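Local coordinates for protein ornithine cyclodeaminase (Methanocaldococcus jannaschii, PDB 3MGJ) that probably converts ornithine to proline with release of ammonia and NAD(+) as cofactor, represented here by its N-terminal domain alone, at residues H11-L16 / F37-R42; L16-V21 / A49-I54; F22-D27 / N66-L71. All coordinates share one frame; numbering follows the deposited sequence.

Contact 1 of 3, residues H11-L16 / F37-R42; sequences HIIDSL and FEIGKR
R42 NH1, a few residues along the chain from where F37 and I39 pack on I12 and I13, is gripped by two oxygens. It donates to the carbonyl oxygen of the preceding residue, K41 O, at 2.7 Å, a bent bond with an N-H...O angle of 136° that comes from above the carbonyl plane. It also forms a salt bridge with D31 OD1 of the second subunit. The domain has the βαββαβ order of a ferredoxin-like fold, and here the loop between its first strand and first helix meets the end of strand 31-38, an outermost strand of the sheet within this chain. The contact itself is apolar and built round the F37 ring. With CG anti to the backbone N (chi1 -162°), the ring reaches over to the loop and offers its far edge to both isoleucines. I12 comes in with its CG2 methyl, 3.6 Å from F37 CE2, the two side chains running past one another head to tail. I13 brings the end of its longer branch, CD1, near the ring plane at 3.8 Å from F37 CZ. Across the dimer the F37 ring also stacks on F37 of the second subunit, and I13 likewise packs on I13 there, so this corner lies at the dimer interface. Replacing F37 with an alanine would probably strip I12 CG2 and I13 CD1 of their shared neighbour and cost the subunits their ring stack. I39 adds one more touch, its CG1 lying 4.0 Å from I13 CD1.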
ATOM      1  N   HIS A  11      -8.122  -2.123  -6.126  1.00 44.72           N
ATOM      2  CA  HIS A  11      -6.981  -1.484  -6.754  1.00 44.10           C
ATOM      3  C   HIS A  11      -6.442  -0.323  -5.972  1.00 44.01           C
ATOM      4  O   HIS A  11      -6.492   0.814  -6.411  1.00 45.96           O
ATOM      5  CB  HIS A  11      -7.324  -1.071  -8.170  1.00 50.91           C
ATOM      6  CG  HIS A  11      -7.121  -2.174  -9.151  1.00 60.59           C
ATOM      7  ND1 HIS A  11      -7.758  -3.394  -9.032  1.00 60.46           N
ATOM      8  CD2 HIS A  11      -6.320  -2.272 -10.238  1.00 63.76           C
ATOM      9  CE1 HIS A  11      -7.376  -4.185 -10.016  1.00 64.49           C
ATOM     10  NE2 HIS A  11      -6.502  -3.529 -10.763  1.00 70.40           N
ATOM     11  N   ILE A  12      -5.897  -0.636  -4.810  1.00 43.56           N
ATOM     12  CA  ILE A  12      -5.374   0.371  -3.909  1.00 46.04           C
ATOM     13  C   ILE A  12      -4.304   1.238  -4.559  1.00 46.05           C
ATOM     14  O   ILE A  12      -4.313   2.456  -4.408  1.00 48.85           O
ATOM     15  CB  ILE A  12      -4.797  -0.281  -2.639  1.00 45.38           C
ATOM     16  CG1 ILE A  12      -5.830  -1.231  -2.040  1.00 39.38           C
ATOM     17  CG2 ILE A  12      -4.397   0.789  -1.636  1.00 47.56           C
ATOM     18  CD1 ILE A  12      -7.241  -0.690  -2.133  1.00 38.46           C
ATOM     19  N   ILE A  13      -3.392   0.596  -5.285  1.00 47.40           N
ATOM     20  CA  ILE A  13      -2.264   1.266  -5.928  1.00 50.37           C
ATOM     21  C   ILE A  13      -2.579   1.694  -7.359  1.00 54.03           C
ATOM     22  O   ILE A  13      -3.153   0.925  -8.143  1.00 57.04           O
ATOM     23  CB  ILE A  13      -1.029   0.345  -5.951  1.00 52.77           C
ATOM     24  CG1 ILE A  13      -0.734  -0.192  -4.544  1.00 49.08           C
ATOM     25  CG2 ILE A  13       0.175   1.075  -6.528  1.00 54.61           C
ATOM     26  CD1 ILE A  13      -0.635  -1.698  -4.479  1.00 45.62           C
ATOM     27  N   ASP A  14      -2.173   2.919  -7.686  1.00 53.82           N
ATOM     28  CA  ASP A  14      -2.503   3.587  -8.951  1.00 57.86           C
ATOM     29  C   ASP A  14      -3.873   4.254  -8.807  1.00 57.41           C
ATOM     30  O   ASP A  14      -4.451   4.770  -9.759  1.00 61.49           O
ATOM     31  CB  ASP A  14      -2.434   2.645 -10.164  1.00 55.45           C
ATOM     32  CG  ASP A  14      -2.414   3.401 -11.501  1.00 62.71           C
ATOM     33  OD1 ASP A  14      -1.807   4.499 -11.570  1.00 61.88           O
ATOM     34  OD2 ASP A  14      -3.010   2.896 -12.483  1.00 64.57           O
ATOM     35  N   SER A  15      -4.366   4.239  -7.581  1.00 53.27           N
ATOM     36  CA  SER A  15      -5.544   4.984  -7.209  1.00 49.17           C
ATOM     37  C   SER A  15      -5.093   6.225  -6.442  1.00 50.38           C
ATOM     38  O   SER A  15      -3.933   6.338  -6.048  1.00 50.10           O
ATOM     39  CB  SER A  15      -6.432   4.116  -6.313  1.00 48.10           C
ATOM     40  OG  SER A  15      -7.805   4.380  -6.535  1.00 53.58           O
ATOM     41  N   LEU A  16      -6.013   7.157  -6.242  1.00 49.75           N
ATOM     42  CA  LEU A  16      -5.815   8.206  -5.260  1.00 46.50           C
ATOM     43  C   LEU A  16      -6.598   7.865  -4.005  1.00 42.62           C
ATOM     44  O   LEU A  16      -6.667   8.673  -3.083  1.00 43.27           O
ATOM     45  CB  LEU A  16      -6.296   9.549  -5.796  1.00 51.46           C
ATOM     46  CG  LEU A  16      -5.477  10.146  -6.935  1.00 54.12           C
ATOM     47  CD1 LEU A  16      -6.072  11.465  -7.379  1.00 53.46           C
ATOM     48  CD2 LEU A  16      -4.061  10.337  -6.457  1.00 58.21           C
ATOM     49  N   PHE A  37      -1.071  -4.398   4.773  1.00 35.96           N
ATOM     50  CA  PHE A  37      -1.196  -4.149   3.357  1.00 34.63           C
ATOM     51  C   PHE A  37      -0.773  -5.390   2.594  1.00 36.31           C
ATOM     52  O   PHE A  37       0.366  -5.814   2.696  1.00 39.56           O
ATOM     53  CB  PHE A  37      -0.343  -2.963   2.942  1.00 36.41           C
ATOM     54  CG  PHE A  37      -0.742  -2.389   1.639  1.00 37.50           C
ATOM     55  CD1 PHE A  37      -0.467  -3.055   0.461  1.00 42.16           C
ATOM     56  CD2 PHE A  37      -1.428  -1.205   1.582  1.00 40.58           C
ATOM     57  CE1 PHE A  37      -0.856  -2.545  -0.767  1.00 43.59           C
ATOM     58  CE2 PHE A  37      -1.816  -0.680   0.357  1.00 49.90           C
ATOM     59  CZ  PHE A  37      -1.522  -1.357  -0.824  1.00 48.33           C
ATOM     60  N   GLU A  38      -1.687  -5.966   1.823  1.00 36.82           N
ATOM     61  CA  GLU A  38      -1.404  -7.195   1.097  1.00 39.61           C
ATOM     62  C   GLU A  38      -1.616  -7.021  -0.407  1.00 38.10           C
ATOM     63  O   GLU A  38      -2.698  -6.645  -0.830  1.00 41.57           O
ATOM     64  CB  GLU A  38      -2.306  -8.306   1.633  1.00 43.00           C
ATOM     65  CG  GLU A  38      -1.622  -9.649   1.817  1.00 49.11           C
ATOM     66  CD  GLU A  38      -0.936  -9.806   3.184  1.00 55.07           C
ATOM     67  OE1 GLU A  38      -0.833  -8.790   3.917  1.00 52.56           O
ATOM     68  OE2 GLU A  38      -0.499 -10.947   3.521  1.00 56.01           O
ATOM     69  N   ILE A  39      -0.593  -7.299  -1.210  1.00 37.18           N
ATOM     70  CA  ILE A  39      -0.694  -7.252  -2.674  1.00 37.80           C
ATOM     71  C   ILE A  39      -1.079  -8.609  -3.265  1.00 41.52           C
ATOM     72  O   ILE A  39      -0.651  -9.660  -2.765  1.00 41.76           O
ATOM     73  CB  ILE A  39       0.649  -6.795  -3.326  1.00 41.86           C
ATOM     74  CG1 ILE A  39       0.766  -5.280  -3.325  1.00 43.47           C
ATOM     75  CG2 ILE A  39       0.765  -7.260  -4.743  1.00 41.78           C
ATOM     76  CD1 ILE A  39       1.016  -4.730  -1.956  1.00 44.70           C
ATOM     77  N   GLY A  40      -1.879  -8.574  -4.334  1.00 42.20           N
ATOM     78  CA  GLY A  40      -2.301  -9.768  -5.055  1.00 38.77           C
ATOM     79  C   GLY A  40      -1.206 -10.361  -5.920  1.00 44.62           C
ATOM     80  O   GLY A  40      -0.225  -9.682  -6.251  1.00 45.66           O
ATOM     81  N   LYS A  41      -1.358 -11.629  -6.292  1.00 45.11           N
ATOM     82  CA  LYS A  41      -0.290 -12.337  -7.008  1.00 46.11           C
ATOM     83  C   LYS A  41       0.013 -11.762  -8.393  1.00 44.74           C
ATOM     84  O   LYS A  41       1.142 -11.819  -8.853  1.00 46.55           O
ATOM     85  CB  LYS A  41      -0.581 -13.839  -7.090  1.00 50.09           C
ATOM     86  CG  LYS A  41       0.070 -14.551  -8.269  1.00 53.49           C
ATOM     87  CD  LYS A  41      -0.170 -16.045  -8.190  1.00 56.59           C
ATOM     88  CE  LYS A  41       0.337 -16.747  -9.426  1.00 61.22           C
ATOM     89  NZ  LYS A  41      -0.401 -16.298 -10.640  1.00 64.64           N
ATOM     90  N   ARG A  42      -1.007 -11.224  -9.049  1.00 45.51           N
ATOM     91  CA  ARG A  42      -0.851 -10.517 -10.314  1.00 48.43           C
ATOM     92  C   ARG A  42      -1.670  -9.240 -10.229  1.00 48.96           C
ATOM     93  O   ARG A  42      -2.699  -9.219  -9.560  1.00 49.31           O
ATOM     94  CB  ARG A  42      -1.331 -11.369 -11.489  1.00 48.14           C
ATOM     95  CG  ARG A  42      -0.534 -12.653 -11.704  1.00 51.64           C
ATOM     96  CD  ARG A  42       0.856 -12.387 -12.255  1.00 50.33           C
ATOM     97  NE  ARG A  42       1.633 -13.612 -12.400  1.00 52.75           N
ATOM     98  CZ  ARG A  42       2.539 -14.036 -11.528  1.00 52.33           C
ATOM     99  NH1 ARG A  42       2.792 -13.344 -10.430  1.00 51.60           N
ATOM    100  NH2 ARG A  42       3.199 -15.156 -11.752  1.00 55.28           N
TER

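Contact 2 of 3, residues L16-V21 / A49-I54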
ATOM      1  N   LEU A  16      -6.013   7.157  -6.242  1.00 49.75           N
ATOM      2  CA  LEU A  16      -5.815   8.206  -5.260  1.00 46.50           C
ATOM      3  C   LEU A  16      -6.598   7.865  -4.005  1.00 42.62           C
ATOM      4  O   LEU A  16      -6.667   8.673  -3.083  1.00 43.27           O
ATOM      5  CB  LEU A  16      -6.296   9.549  -5.796  1.00 51.46           C
ATOM      6  CG  LEU A  16      -5.477  10.146  -6.935  1.00 54.12           C
ATOM      7  CD1 LEU A  16      -6.072  11.465  -7.379  1.00 53.46           C
ATOM      8  CD2 LEU A  16      -4.061  10.337  -6.457  1.00 58.21           C
ATOM      9  N   ILE A  17      -7.185   6.669  -3.979  1.00 39.44           N
ATOM     10  CA  ILE A  17      -8.058   6.253  -2.885  1.00 41.16           C
ATOM     11  C   ILE A  17      -7.447   6.455  -1.503  1.00 37.34           C
ATOM     12  O   ILE A  17      -8.101   6.976  -0.602  1.00 37.55           O
ATOM     13  CB  ILE A  17      -8.499   4.769  -3.004  1.00 40.06           C
ATOM     14  CG1 ILE A  17      -9.645   4.488  -2.041  1.00 37.50           C
ATOM     15  CG2 ILE A  17      -7.361   3.841  -2.649  1.00 42.34           C
ATOM     16  CD1 ILE A  17     -10.810   5.439  -2.225  1.00 43.05           C
ATOM     17  N   LEU A  18      -6.201   6.040  -1.334  1.00 31.48           N
ATOM     18  CA  LEU A  18      -5.566   6.131  -0.029  1.00 36.23           C
ATOM     19  C   LEU A  18      -5.419   7.554   0.471  1.00 35.85           C
ATOM     20  O   LEU A  18      -5.792   7.852   1.597  1.00 35.68           O
ATOM     21  CB  LEU A  18      -4.190   5.473  -0.041  1.00 39.74           C
ATOM     22  CG  LEU A  18      -4.166   3.958  -0.018  1.00 33.68           C
ATOM     23  CD1 LEU A  18      -2.746   3.552   0.229  1.00 36.36           C
ATOM     24  CD2 LEU A  18      -5.082   3.493   1.075  1.00 30.23           C
ATOM     25  N   PRO A  19      -4.847   8.436  -0.358  1.00 39.17           N
ATOM     26  CA  PRO A  19      -4.661   9.821   0.077  1.00 38.62           C
ATOM     27  C   PRO A  19      -5.998  10.484   0.310  1.00 39.11           C
ATOM     28  O   PRO A  19      -6.090  11.444   1.071  1.00 41.47           O
ATOM     29  CB  PRO A  19      -3.974  10.467  -1.118  1.00 41.32           C
ATOM     30  CG  PRO A  19      -3.343   9.337  -1.855  1.00 39.88           C
ATOM     31  CD  PRO A  19      -4.266   8.198  -1.690  1.00 40.06           C
ATOM     32  N   LYS A  20      -7.025   9.981  -0.358  1.00 35.77           N
ATOM     33  CA  LYS A  20      -8.355  10.511  -0.178  1.00 35.88           C
ATOM     34  C   LYS A  20      -8.922  10.049   1.159  1.00 37.32           C
ATOM     35  O   LYS A  20      -9.376  10.866   1.956  1.00 38.80           O
ATOM     36  CB  LYS A  20      -9.253  10.085  -1.332  1.00 41.40           C
ATOM     37  CG  LYS A  20      -9.273  11.057  -2.502  1.00 44.70           C
ATOM     38  CD  LYS A  20     -10.074  10.481  -3.655  1.00 47.62           C
ATOM     39  CE  LYS A  20      -9.977  11.342  -4.902  1.00 57.91           C
ATOM     40  NZ  LYS A  20     -10.297  10.565  -6.134  1.00 59.94           N
ATOM     41  N   VAL A  21      -8.888   8.747   1.420  1.00 34.31           N
ATOM     42  CA  VAL A  21      -9.299   8.253   2.724  1.00 31.36           C
ATOM     43  C   VAL A  21      -8.597   9.001   3.857  1.00 32.59           C
ATOM     44  O   VAL A  21      -9.246   9.510   4.763  1.00 31.59           O
ATOM     45  CB  VAL A  21      -9.060   6.747   2.859  1.00 27.28           C
ATOM     46  CG1 VAL A  21      -9.044   6.342   4.301  1.00 27.19           C
ATOM     47  CG2 VAL A  21     -10.139   6.007   2.148  1.00 28.93           C
ATOM     48  N   ALA A  49      -5.991  -3.268   2.103  1.00 31.87           N
ATOM     49  CA  ALA A  49      -5.364  -2.519   3.164  1.00 29.99           C
ATOM     50  C   ALA A  49      -6.275  -2.523   4.384  1.00 28.54           C
ATOM     51  O   ALA A  49      -7.475  -2.338   4.265  1.00 29.96           O
ATOM     52  CB  ALA A  49      -5.116  -1.112   2.697  1.00 29.86           C
ATOM     53  N   LYS A  50      -5.708  -2.766   5.556  1.00 28.19           N
ATOM     54  CA  LYS A  50      -6.433  -2.543   6.796  1.00 26.89           C
ATOM     55  C   LYS A  50      -5.948  -1.250   7.454  1.00 26.35           C
ATOM     56  O   LYS A  50      -4.767  -1.042   7.654  1.00 28.34           O
ATOM     57  CB  LYS A  50      -6.270  -3.707   7.759  1.00 28.77           C
ATOM     58  CG  LYS A  50      -6.849  -4.995   7.301  1.00 30.18           C
ATOM     59  CD  LYS A  50      -6.749  -6.001   8.419  1.00 35.26           C
ATOM     60  CE  LYS A  50      -7.484  -7.288   8.083  1.00 40.30           C
ATOM     61  NZ  LYS A  50      -6.579  -8.385   7.672  1.00 47.73           N
ATOM     62  N   ILE A  51      -6.888  -0.384   7.781  1.00 26.10           N
ATOM     63  CA  ILE A  51      -6.602   0.904   8.354  1.00 25.66           C
ATOM     64  C   ILE A  51      -7.447   1.039   9.595  1.00 28.61           C
ATOM     65  O   ILE A  51      -8.646   0.774   9.563  1.00 27.63           O
ATOM     66  CB  ILE A  51      -7.026   2.014   7.400  1.00 23.60           C
ATOM     67  CG1 ILE A  51      -6.238   1.910   6.101  1.00 24.68           C
ATOM     68  CG2 ILE A  51      -6.885   3.364   8.055  1.00 25.42           C
ATOM     69  CD1 ILE A  51      -6.912   2.563   4.945  1.00 23.45           C
ATOM     70  N   LEU A  52      -6.799   1.439  10.682  1.00 28.42           N
ATOM     71  CA  LEU A  52      -7.451   1.787  11.930  1.00 28.22           C
ATOM     72  C   LEU A  52      -7.804   3.267  11.919  1.00 30.29           C
ATOM     73  O   LEU A  52      -6.967   4.105  11.598  1.00 31.04           O
ATOM     74  CB  LEU A  52      -6.485   1.511  13.062  1.00 30.41           C
ATOM     75  CG  LEU A  52      -6.916   1.532  14.516  1.00 32.70           C
ATOM     76  CD1 LEU A  52      -7.679   0.271  14.840  1.00 30.75           C
ATOM     77  CD2 LEU A  52      -5.649   1.630  15.346  1.00 32.06           C
ATOM     78  N   VAL A  53      -9.051   3.580  12.255  1.00 31.80           N
ATOM     79  CA  VAL A  53      -9.551   4.949  12.260  1.00 29.88           C
ATOM     80  C   VAL A  53      -9.781   5.348  13.693  1.00 30.65           C
ATOM     81  O   VAL A  53     -10.357   4.600  14.454  1.00 33.03           O
ATOM     82  CB  VAL A  53     -10.885   5.056  11.501  1.00 29.22           C
ATOM     83  CG1 VAL A  53     -11.414   6.473  11.556  1.00 30.99           C
ATOM     84  CG2 VAL A  53     -10.700   4.634  10.076  1.00 30.14           C
ATOM     85  N   ILE A  54      -9.324   6.524  14.071  1.00 32.06           N
ATOM     86  CA  ILE A  54      -9.391   6.939  15.458  1.00 32.63           C
ATOM     87  C   ILE A  54     -10.039   8.317  15.580  1.00 36.49           C
ATOM     88  O   ILE A  54      -9.633   9.278  14.933  1.00 37.33           O
ATOM     89  CB  ILE A  54      -7.987   7.013  16.058  1.00 35.65           C
ATOM     90  CG1 ILE A  54      -7.157   5.802  15.635  1.00 34.50           C
ATOM     91  CG2 ILE A  54      -8.072   7.128  17.543  1.00 40.39           C
ATOM     92  CD1 ILE A  54      -5.702   5.907  15.997  1.00 34.70           C
TER
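I51 and the helix residues L18 and V21 make the packed part of this contact. I51 points its side chain from strand 47-55 up at helix 17-27, with CG1 anti to its carbonyl carbon (chi1 -62°) and the rest of the branch close to extended. The terminal CD1 therefore meets both helix residues: L18 CD2 lies 4.4 Å from I51 CD1, and V21 CG1 is also 4.4 Å from I51 CD1. L18 and V21 stand three residues apart, so one methyl of the strand touches side chains about one helical turn apart. This is the first helix lying across the sheet face in a ferredoxin-like α/β sandwich, and all three residues are buried in the layer between helix and sheet. Within the sheet the I51 side chain also touches I6 and L8 of strand 2-10. The other side of each segment is looser. K20 on the helix and L16 at its N-cap are exposed, while K50, L52 and I54 alternate with I51 along the strand and point away from the helix. K50 NZ there makes a salt bridge to E36 OE1 and a weaker, long ion pair with E7 OE1.

Contact 3 of 3, residues F22-D27 / N66-L71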
ATOM      1  N   PHE A  22      -7.272   9.065   3.796  1.00 30.01           N
ATOM      2  CA  PHE A  22      -6.475   9.746   4.803  1.00 29.90           C
ATOM      3  C   PHE A  22      -6.895  11.193   4.985  1.00 34.35           C
ATOM      4  O   PHE A  22      -7.042  11.697   6.100  1.00 33.34           O
ATOM      5  CB  PHE A  22      -5.008   9.727   4.383  1.00 34.91           C
ATOM      6  CG  PHE A  22      -4.433   8.353   4.271  1.00 35.73           C
ATOM      7  CD1 PHE A  22      -5.075   7.272   4.853  1.00 34.53           C
ATOM      8  CD2 PHE A  22      -3.250   8.136   3.598  1.00 35.78           C
ATOM      9  CE1 PHE A  22      -4.545   6.006   4.760  1.00 33.02           C
ATOM     10  CE2 PHE A  22      -2.717   6.873   3.502  1.00 35.20           C
ATOM     11  CZ  PHE A  22      -3.364   5.804   4.083  1.00 34.00           C
ATOM     12  N   ASP A  23      -7.065  11.871   3.863  1.00 37.59           N
ATOM     13  CA  ASP A  23      -7.434  13.270   3.882  1.00 37.94           C
ATOM     14  C   ASP A  23      -8.756  13.485   4.569  1.00 35.64           C
ATOM     15  O   ASP A  23      -8.912  14.424   5.337  1.00 37.79           O
ATOM     16  CB  ASP A  23      -7.484  13.820   2.460  1.00 43.24           C
ATOM     17  CG  ASP A  23      -6.149  14.386   2.013  1.00 47.71           C
ATOM     18  OD1 ASP A  23      -5.305  14.675   2.896  1.00 46.26           O
ATOM     19  OD2 ASP A  23      -5.958  14.558   0.788  1.00 49.81           O
ATOM     20  N   LYS A  24      -9.705  12.603   4.288  1.00 33.15           N
ATOM     21  CA  LYS A  24     -11.037  12.750   4.829  1.00 34.17           C
ATOM     22  C   LYS A  24     -11.033  12.551   6.334  1.00 35.28           C
ATOM     23  O   LYS A  24     -11.506  13.408   7.070  1.00 39.43           O
ATOM     24  CB  LYS A  24     -12.007  11.799   4.142  1.00 34.19           C
ATOM     25  CG  LYS A  24     -13.455  12.237   4.262  1.00 40.24           C
ATOM     26  CD  LYS A  24     -13.776  13.505   3.469  1.00 40.77           C
ATOM     27  CE  LYS A  24     -14.831  14.341   4.164  1.00 46.72           C
ATOM     28  NZ  LYS A  24     -15.718  15.063   3.204  1.00 55.88           N
ATOM     29  N   ILE A  25     -10.484  11.431   6.788  1.00 33.68           N
ATOM     30  CA  ILE A  25     -10.229  11.225   8.207  1.00 35.60           C
ATOM     31  C   ILE A  25      -9.580  12.456   8.883  1.00 36.50           C
ATOM     32  O   ILE A  25     -10.137  13.002   9.841  1.00 36.20           O
ATOM     33  CB  ILE A  25      -9.376   9.963   8.444  1.00 32.92           C
ATOM     34  CG1 ILE A  25      -9.915   8.798   7.609  1.00 31.80           C
ATOM     35  CG2 ILE A  25      -9.349   9.605   9.915  1.00 32.30           C
ATOM     36  CD1 ILE A  25      -9.121   7.513   7.751  1.00 28.46           C
ATOM     37  N   LEU A  26      -8.428  12.907   8.382  1.00 34.49           N
ATOM     38  CA  LEU A  26      -7.772  14.094   8.959  1.00 34.73           C
ATOM     39  C   LEU A  26      -8.661  15.339   8.945  1.00 40.93           C
ATOM     40  O   LEU A  26      -8.896  15.930  10.003  1.00 45.20           O
ATOM     41  CB  LEU A  26      -6.409  14.377   8.320  1.00 33.92           C
ATOM     42  CG  LEU A  26      -5.345  13.278   8.494  1.00 32.81           C
ATOM     43  CD1 LEU A  26      -4.183  13.455   7.539  1.00 36.57           C
ATOM     44  CD2 LEU A  26      -4.840  13.196   9.905  1.00 33.11           C
ATOM     45  N   ASP A  27      -9.172  15.735   7.778  1.00 39.28           N
ATOM     46  CA  ASP A  27     -10.190  16.796   7.725  1.00 41.26           C
ATOM     47  C   ASP A  27     -11.230  16.715   8.866  1.00 42.12           C
ATOM     48  O   ASP A  27     -11.576  17.726   9.468  1.00 42.78           O
ATOM     49  CB  ASP A  27     -10.950  16.778   6.394  1.00 41.60           C
ATOM     50  CG  ASP A  27     -10.142  17.333   5.227  1.00 47.07           C
ATOM     51  OD1 ASP A  27      -9.021  17.881   5.439  1.00 46.94           O
ATOM     52  OD2 ASP A  27     -10.656  17.207   4.086  1.00 44.89           O
ATOM     53  N   ASN A  66     -18.859   6.415   7.987  1.00 39.15           N
ATOM     54  CA  ASN A  66     -19.927   6.540   6.998  1.00 44.27           C
ATOM     55  C   ASN A  66     -19.541   7.333   5.745  1.00 46.87           C
ATOM     56  O   ASN A  66     -19.886   6.950   4.629  1.00 48.79           O
ATOM     57  CB  ASN A  66     -21.208   7.072   7.634  1.00 45.90           C
ATOM     58  CG  ASN A  66     -21.867   6.040   8.562  1.00 60.56           C
ATOM     59  OD1 ASN A  66     -22.758   6.366   9.352  1.00 60.95           O
ATOM     60  ND2 ASN A  66     -21.413   4.786   8.474  1.00 62.40           N
ATOM     61  N   GLU A  67     -18.815   8.426   5.931  1.00 41.05           N
ATOM     62  CA  GLU A  67     -18.163   9.108   4.827  1.00 43.35           C
ATOM     63  C   GLU A  67     -17.232   8.192   4.023  1.00 45.67           C
ATOM     64  O   GLU A  67     -17.203   8.245   2.786  1.00 46.93           O
ATOM     65  CB  GLU A  67     -17.339  10.252   5.378  1.00 43.94           C
ATOM     66  CG  GLU A  67     -18.165  11.430   5.796  1.00 48.20           C
ATOM     67  CD  GLU A  67     -18.631  12.209   4.604  1.00 53.16           C
ATOM     68  OE1 GLU A  67     -17.923  12.177   3.572  1.00 57.05           O
ATOM     69  OE2 GLU A  67     -19.701  12.839   4.693  1.00 56.31           O
ATOM     70  N   LEU A  68     -16.457   7.376   4.733  1.00 41.97           N
ATOM     71  CA  LEU A  68     -15.527   6.453   4.098  1.00 38.83           C
ATOM     72  C   LEU A  68     -16.297   5.361   3.386  1.00 42.99           C
ATOM     73  O   LEU A  68     -15.842   4.817   2.379  1.00 43.07           O
ATOM     74  CB  LEU A  68     -14.599   5.830   5.139  1.00 35.79           C
ATOM     75  CG  LEU A  68     -13.236   6.436   5.454  1.00 29.88           C
ATOM     76  CD1 LEU A  68     -13.155   7.913   5.129  1.00 32.53           C
ATOM     77  CD2 LEU A  68     -12.955   6.182   6.899  1.00 28.71           C
ATOM     78  N   ARG A  69     -17.467   5.031   3.925  1.00 44.28           N
ATOM     79  CA  ARG A  69     -18.312   4.020   3.319  1.00 47.80           C
ATOM     80  C   ARG A  69     -18.901   4.520   1.994  1.00 51.87           C
ATOM     81  O   ARG A  69     -19.090   3.742   1.056  1.00 50.48           O
ATOM     82  CB  ARG A  69     -19.405   3.597   4.293  1.00 50.99           C
ATOM     83  CG  ARG A  69     -20.370   2.560   3.755  1.00 52.81           C
ATOM     84  CD  ARG A  69     -21.706   2.672   4.480  1.00 57.47           C
ATOM     85  NE  ARG A  69     -22.243   4.027   4.385  1.00 60.31           N
ATOM     86  CZ  ARG A  69     -23.221   4.517   5.143  1.00 63.75           C
ATOM     87  NH1 ARG A  69     -23.802   3.764   6.074  1.00 62.69           N
ATOM     88  NH2 ARG A  69     -23.617   5.774   4.964  1.00 65.98           N
ATOM     89  N   ASP A  70     -19.163   5.825   1.913  1.00 52.69           N
ATOM     90  CA  ASP A  70     -19.741   6.425   0.708  1.00 52.56           C
ATOM     91  C   ASP A  70     -18.709   6.628  -0.378  1.00 51.33           C
ATOM     92  O   ASP A  70     -19.023   6.582  -1.565  1.00 56.51           O
ATOM     93  CB  ASP A  70     -20.407   7.756   1.026  1.00 55.07           C
ATOM     94  CG  ASP A  70     -21.705   7.590   1.792  1.00 62.87           C
ATOM     95  OD1 ASP A  70     -22.209   6.438   1.834  1.00 62.45           O
ATOM     96  OD2 ASP A  70     -22.216   8.605   2.347  1.00 65.42           O
ATOM     97  N   LEU A  71     -17.479   6.876   0.047  1.00 48.51           N
ATOM     98  CA  LEU A  71     -16.326   6.947  -0.845  1.00 46.40           C
ATOM     99  C   LEU A  71     -16.139   5.647  -1.616  1.00 48.47           C
ATOM    100  O   LEU A  71     -15.894   5.660  -2.818  1.00 49.57           O
ATOM    101  CB  LEU A  71     -15.080   7.171  -0.010  1.00 43.41           C
ATOM    102  CG  LEU A  71     -13.953   8.056  -0.501  1.00 43.30           C
ATOM    103  CD1 LEU A  71     -12.691   7.504   0.093  1.00 36.98           C
ATOM    104  CD2 LEU A  71     -13.879   8.102  -2.006  1.00 44.43           C
TER
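I25 and L68 form the apolar heart of this helix pair, their side chains set roughly perpendicular to each other. I25 CG1 lies against both leucine methyls, 4.1 Å from L68 CD2 and 4.2 Å from L68 CD1, and I25 CD1 also touches L68 CD2. L68 CD1 reaches K24 as well, 4.2 Å from K24 CB. With CG anti to the backbone N (chi1 -158°), the K24 chain then bends from chi2 onward and carries NZ to 3.7 Å from E67 OE1. That is a long salt bridge between two partly exposed side chains, and it is likely to add only modestly to the pairing. One step out, the backbones set these side chains: the axes of helices 22-27 and 66-71 approach to 10.4 Å and run nearly antiparallel, at 157°. Both helices also rest on the sheet. F22 points away from helix 66-71 and stacks its ring on Y32 of strand 31-38, which I25 also touches, while L68 rests on E80 of strand 78-83. Two antiparallel helices side by side on one face of an antiparallel sheet whose strands lie in the order 31-38, 47-55, 2-10, 78-83, that is 2-3-1-4 by chain position, identify the ferredoxin-like βαββαβ fold.

From the N terminus, contact 1 brings the loop after strand 2-10 to the end of strand 31-38, closing over helix 17-27 and most of that strand. Contact 2, sharing L16 with it, takes the first part of the helix to strand 47-55, spanning the rest of the helix and strand 31-38. Contact 3 uses the rest of the helix and reaches helix 58-74, spanning strands 31-38 and 47-55 and the start of that helix. The segments alternate along the sequence, so every pair of contacts crosses and none encloses another. I12 CG2 joins contact 1 to L18 of contact 2, and V21 CG2 meets L71 CD1 of contact 3, whereas contacts 1 and 3 do not touch.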